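Local atomic coordinates of molybdopterin adenylyltransferase (PDB entry 4XCW), a protein that probably catalyses the adenylylation of molybdopterin, a step in the biosynthesis of the molybdenum cofactor. Residues 28-31 against 32-36; 123-127 against 128-132. One frame throughout, in Å; residues are numbered along the deposited sequence.

Contact 1: 28-31 against 32-36; sequences KAIQ and EVLSE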
loop_
_atom_site.group_PDB
_atom_site.type_symbol
_atom_site.label_atom_id
_atom_site.label_comp_id
_atom_site.label_asym_id
_atom_site.label_seq_id
_atom_site.Cartn_x
_atom_site.Cartn_y
_atom_site.Cartn_z
ATOM N N LYS B 28 -26.010 -3.869 -12.388
ATOM C CA LYS B 28 -27.290 -3.362 -11.907
ATOM C C LYS B 28 -27.170 -2.835 -10.482
ATOM O O LYS B 28 -27.783 -1.827 -10.132
ATOM C CB LYS B 28 -28.371 -4.447 -11.971
ATOM C CG LYS B 28 -28.801 -4.843 -13.378
ATOM C CD LYS B 28 -29.949 -5.853 -13.338
ATOM C CE LYS B 28 -30.196 -6.499 -14.698
ATOM N NZ LYS B 28 -30.477 -5.507 -15.775
ATOM N N ALA B 29 -26.377 -3.518 -9.662
ATOM C CA ALA B 29 -26.173 -3.096 -8.284
ATOM C C ALA B 29 -25.419 -1.775 -8.239
ATOM O O ALA B 29 -25.702 -0.916 -7.405
ATOM C CB ALA B 29 -25.423 -4.164 -7.504
ATOM N N ILE B 30 -24.460 -1.619 -9.146
ATOM C CA ILE B 30 -23.686 -0.389 -9.240
ATOM C C ILE B 30 -24.573 0.803 -9.594
ATOM O O ILE B 30 -24.503 1.845 -8.944
ATOM C CB ILE B 30 -22.546 -0.522 -10.277
ATOM C CG1 ILE B 30 -21.465 -1.468 -9.748
ATOM C CG2 ILE B 30 -21.941 0.827 -10.581
ATOM C CD1 ILE B 30 -20.338 -1.729 -10.718
ATOM N N GLN B 31 -25.415 0.646 -10.610
ATOM C CA GLN B 31 -26.303 1.728 -11.029
ATOM C C GLN B 31 -27.344 2.066 -9.969
ATOM O O GLN B 31 -27.654 3.237 -9.763
ATOM C CB GLN B 31 -26.996 1.380 -12.350
ATOM C CG GLN B 31 -26.023 1.245 -13.507
ATOM C CD GLN B 31 -26.687 1.405 -14.854
ATOM O OE1 GLN B 31 -27.815 1.892 -14.952
ATOM N NE2 GLN B 31 -25.985 1.003 -15.905
ATOM N N GLU B 32 -27.875 1.049 -9.301
ATOM C CA GLU B 32 -28.846 1.267 -8.230
ATOM C C GLU B 32 -28.261 2.125 -7.113
ATOM O O GLU B 32 -28.871 3.101 -6.686
ATOM C CB GLU B 32 -29.329 -0.063 -7.647
ATOM C CG GLU B 32 -30.359 -0.791 -8.488
ATOM C CD GLU B 32 -30.860 -2.054 -7.815
ATOM O OE1 GLU B 32 -30.379 -2.365 -6.703
ATOM O OE2 GLU B 32 -31.738 -2.732 -8.392
ATOM N N VAL B 33 -27.078 1.751 -6.645
ATOM C CA VAL B 33 -26.434 2.453 -5.540
ATOM C C VAL B 33 -26.075 3.892 -5.888
ATOM O O VAL B 33 -26.369 4.820 -5.132
ATOM C CB VAL B 33 -25.156 1.724 -5.085
ATOM C CG1 VAL B 33 -24.404 2.559 -4.064
ATOM C CG2 VAL B 33 -25.504 0.367 -4.504
ATOM N N LEU B 34 -25.432 4.079 -7.033
ATOM C CA LEU B 34 -25.018 5.415 -7.430
ATOM C C LEU B 34 -26.232 6.303 -7.697
ATOM O O LEU B 34 -26.193 7.509 -7.440
ATOM C CB LEU B 34 -24.097 5.341 -8.648
ATOM C CG LEU B 34 -22.735 4.736 -8.293
ATOM C CD1 LEU B 34 -21.869 4.542 -9.527
ATOM C CD2 LEU B 34 -22.011 5.595 -7.252
ATOM N N SER B 35 -27.318 5.703 -8.180
ATOM C CA SER B 35 -28.551 6.451 -8.425
ATOM C C SER B 35 -29.169 6.969 -7.131
ATOM O O SER B 35 -29.801 8.022 -7.122
ATOM C CB SER B 35 -29.572 5.588 -9.170
ATOM O OG SER B 35 -29.162 5.351 -10.505
ATOM N N GLU B 36 -28.994 6.223 -6.046
ATOM C CA GLU B 36 -29.531 6.620 -4.748
ATOM C C GLU B 36 -28.633 7.637 -4.045
ATOM O O GLU B 36 -29.100 8.420 -3.216
ATOM C CB GLU B 36 -29.720 5.394 -3.852
ATOM C CG GLU B 36 -30.750 4.397 -4.358
ATOM C CD GLU B 36 -30.754 3.110 -3.554
ATOM O OE1 GLU B 36 -29.926 2.992 -2.624
ATOM O OE2 GLU B 36 -31.581 2.218 -3.849
#

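Contact 2: 123-127 against 128-132; sequences AGIRN and KSLII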
loop_
_atom_site.group_PDB
_atom_site.type_symbol
_atom_site.label_atom_id
_atom_site.label_comp_id
_atom_site.label_asym_id
_atom_site.label_seq_id
_atom_site.Cartn_x
_atom_site.Cartn_y
_atom_site.Cartn_z
ATOM N N ALA B 123 -7.547 2.369 -7.206
ATOM C CA ALA B 123 -8.195 3.543 -7.766
ATOM C C ALA B 123 -7.134 4.516 -8.227
ATOM O O ALA B 123 -6.022 4.525 -7.702
ATOM C CB ALA B 123 -9.117 4.187 -6.762
ATOM N N GLY B 124 -7.468 5.320 -9.231
ATOM C CA GLY B 124 -6.522 6.281 -9.756
ATOM C C GLY B 124 -7.195 7.365 -10.567
ATOM O O GLY B 124 -8.402 7.319 -10.816
ATOM N N ILE B 125 -6.400 8.336 -10.997
ATOM C CA ILE B 125 -6.899 9.463 -11.762
ATOM C C ILE B 125 -6.416 9.406 -13.204
ATOM O O ILE B 125 -5.234 9.213 -13.450
ATOM C CB ILE B 125 -6.438 10.795 -11.150
ATOM C CG1 ILE B 125 -6.849 10.881 -9.683
ATOM C CG2 ILE B 125 -6.967 11.972 -11.973
ATOM C CD1 ILE B 125 -8.351 10.753 -9.464
ATOM N N ARG B 126 -7.343 9.543 -14.148
ATOM C CA ARG B 126 -6.996 9.826 -15.537
ATOM C C ARG B 126 -7.652 11.137 -15.931
ATOM O O ARG B 126 -8.870 11.195 -16.111
ATOM C CB ARG B 126 -7.448 8.712 -16.487
ATOM C CG ARG B 126 -7.115 9.028 -17.943
ATOM C CD ARG B 126 -7.597 7.953 -18.918
ATOM N NE ARG B 126 -7.312 8.352 -20.294
ATOM C CZ ARG B 126 -6.191 8.053 -20.933
ATOM N NH1 ARG B 126 -5.257 7.326 -20.329
ATOM N NH2 ARG B 126 -6.006 8.466 -22.178
ATOM N N ASN B 127 -6.835 12.177 -16.057
ATOM C CA ASN B 127 -7.305 13.522 -16.383
ATOM C C ASN B 127 -8.391 13.983 -15.414
ATOM O O ASN B 127 -8.110 14.193 -14.236
ATOM C CB ASN B 127 -7.793 13.575 -17.832
ATOM C CG ASN B 127 -6.679 13.286 -18.817
ATOM O OD1 ASN B 127 -5.537 13.701 -18.610
ATOM N ND2 ASN B 127 -6.998 12.563 -19.884
ATOM N N LYS B 128 -9.618 14.143 -15.899
ATOM C CA LYS B 128 -10.699 14.633 -15.048
ATOM C C LYS B 128 -11.606 13.483 -14.603
ATOM O O LYS B 128 -12.768 13.694 -14.243
ATOM C CB LYS B 128 -11.500 15.709 -15.785
ATOM C CG LYS B 128 -10.629 16.877 -16.245
ATOM C CD LYS B 128 -11.422 18.011 -16.883
ATOM C CE LYS B 128 -10.490 19.154 -17.268
ATOM N NZ LYS B 128 -11.226 20.355 -17.737
ATOM N N SER B 129 -11.062 12.267 -14.625
ATOM C CA SER B 129 -11.823 11.068 -14.275
ATOM C C SER B 129 -11.225 10.297 -13.106
ATOM O O SER B 129 -10.014 10.071 -13.051
ATOM C CB SER B 129 -11.921 10.125 -15.477
ATOM O OG SER B 129 -12.507 10.765 -16.598
ATOM N N LEU B 130 -12.082 9.882 -12.180
ATOM C CA LEU B 130 -11.681 8.971 -11.120
ATOM C C LEU B 130 -12.099 7.551 -11.485
ATOM O O LEU B 130 -13.268 7.297 -11.761
ATOM C CB LEU B 130 -12.303 9.374 -9.780
ATOM C CG LEU B 130 -12.147 8.381 -8.614
ATOM C CD1 LEU B 130 -10.695 8.144 -8.230
ATOM C CD2 LEU B 130 -12.935 8.850 -7.402
ATOM N N ILE B 131 -11.135 6.637 -11.503
ATOM C CA ILE B 131 -11.418 5.226 -11.761
ATOM C C ILE B 131 -11.239 4.400 -10.494
ATOM O O ILE B 131 -10.218 4.491 -9.824
ATOM C CB ILE B 131 -10.507 4.663 -12.866
ATOM C CG1 ILE B 131 -10.602 5.531 -14.116
ATOM C CG2 ILE B 131 -10.895 3.221 -13.209
ATOM C CD1 ILE B 131 -9.670 5.077 -15.247
ATOM N N ILE B 132 -12.251 3.608 -10.156
ATOM C CA ILE B 132 -12.179 2.740 -8.982
ATOM C C ILE B 132 -12.569 1.325 -9.359
ATOM O O ILE B 132 -13.590 1.130 -10.018
ATOM C CB ILE B 132 -13.116 3.211 -7.867
ATOM C CG1 ILE B 132 -12.933 4.704 -7.599
ATOM C CG2 ILE B 132 -12.886 2.399 -6.592
ATOM C CD1 ILE B 132 -13.918 5.241 -6.590
#

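Contact 1: 28-31 against 32-36
Ser-35 grips the carbonyl of Gln-31 twice. Its backbone N donates to Gln-31 O at 2.9 Å, and its hydroxyl OG gives a second, shorter bond to Gln-31 O, 2.7 Å long. The two donors reach this oxygen from opposite faces of the carbonyl plane. OG can fold back over the preceding turn because it stands beside its own backbone N, anti to the carbonyl carbon (chi1 -70°). One residue back along the helix, on its buried side, Ile-30 and Leu-34 lie side by side and point the same way, the CG2 branch of Ile-30 touching CD1 of Leu-34 at 3.9 Å. Leu-34 N bonds to Ile-30 O at 3.1 Å and nearly straight, 170° at the hydrogen. The backbone bonds, each from N of residue i+4 to O of residue i, belong to helix 25-37, the connecting helix of the beta-alpha-beta unit made with strands 6-13 and 42-49. Its buried side rests on these strands: Ile-30 packs on Val-10, and Leu-34 on Ile-8 and Phe-44. On another flank, Val-33 lays its CG2 methyl 3.2 Å from Ala-29 O, while Val-33 N bonds to the same oxygen; beyond them Pro-138, Arg-142 and Leu-145 bring up helix 138-148. Glu-32 N bonds to Lys-28 O at 3.0 Å, and Glu-32 CG lies close to that carbonyl. The extended chain of Glu-32 then carries its carboxylate to a salt bridge with Arg-142.

Contact 2: 123-127 against 128-132
Strands 123-126 and 129-134 form a tight beta hairpin, and four backbone hydrogen bonds hold it together here. Gly-124 and Ile-131 exchange two of them: Gly-124 N donates to Ile-131 O in the carbonyl plane, and Ile-131 N returns a nearly straight bond of 2.9 Å to Gly-124 O (173° at the hydrogen). Arg-126 and Ser-129 form the second hydrogen-bonded pair at the turn, where Ser-129 N comes to Arg-126 O from above the carbonyl plane. On one face, the CD1 methyls of Ile-125 and Leu-130 meet at 3.7 Å as the two side chains cross obliquely. With chi1 at 171°, Leu-130 turns CD1 toward strand 123-126, where it also lies 3.6 Å from Gly-124 O. Farther along this face, Ala-123 CB touches Ile-132 CG1 at 3.9 Å; Phe-101 covers Ala-123, Leu-130 and Ile-132, and Ile-125 packs on Pro-80 of a second subunit. The other face carries Arg-126, salt-bridged to Asp-65, and Ser-129, whose OG bonds to Cys-69 O. At the tip, Asn-127 takes the positive phi (54°) of position i+1 and Lys-128 follows at i+2, as is characteristic of a two-residue hairpin closed by a type II' beta turn.

Contact 1 comes first along the chain and closes well before contact 2 opens; both lie within the probable molybdopterin-binding domain. Their centres are 19 Å apart, on opposite sides of the chain's centre, and their nearest atoms stay about 7 Å from each other without touching. The mixed sheet relates them. Helix 25-37 packs on strands 6-13 and 42-49, the latter an outermost strand within the chain. Strand 71-75 lies between 6-13 and 129-134. Strand 129-134 runs parallel to 71-75 and antiparallel to 123-126, so at the hairpin the sheet turns from parallel to antiparallel; helices cover it on both faces. Ile-125 of the hairpin touches a second subunit, while no other chain of the assembly touches contact 1.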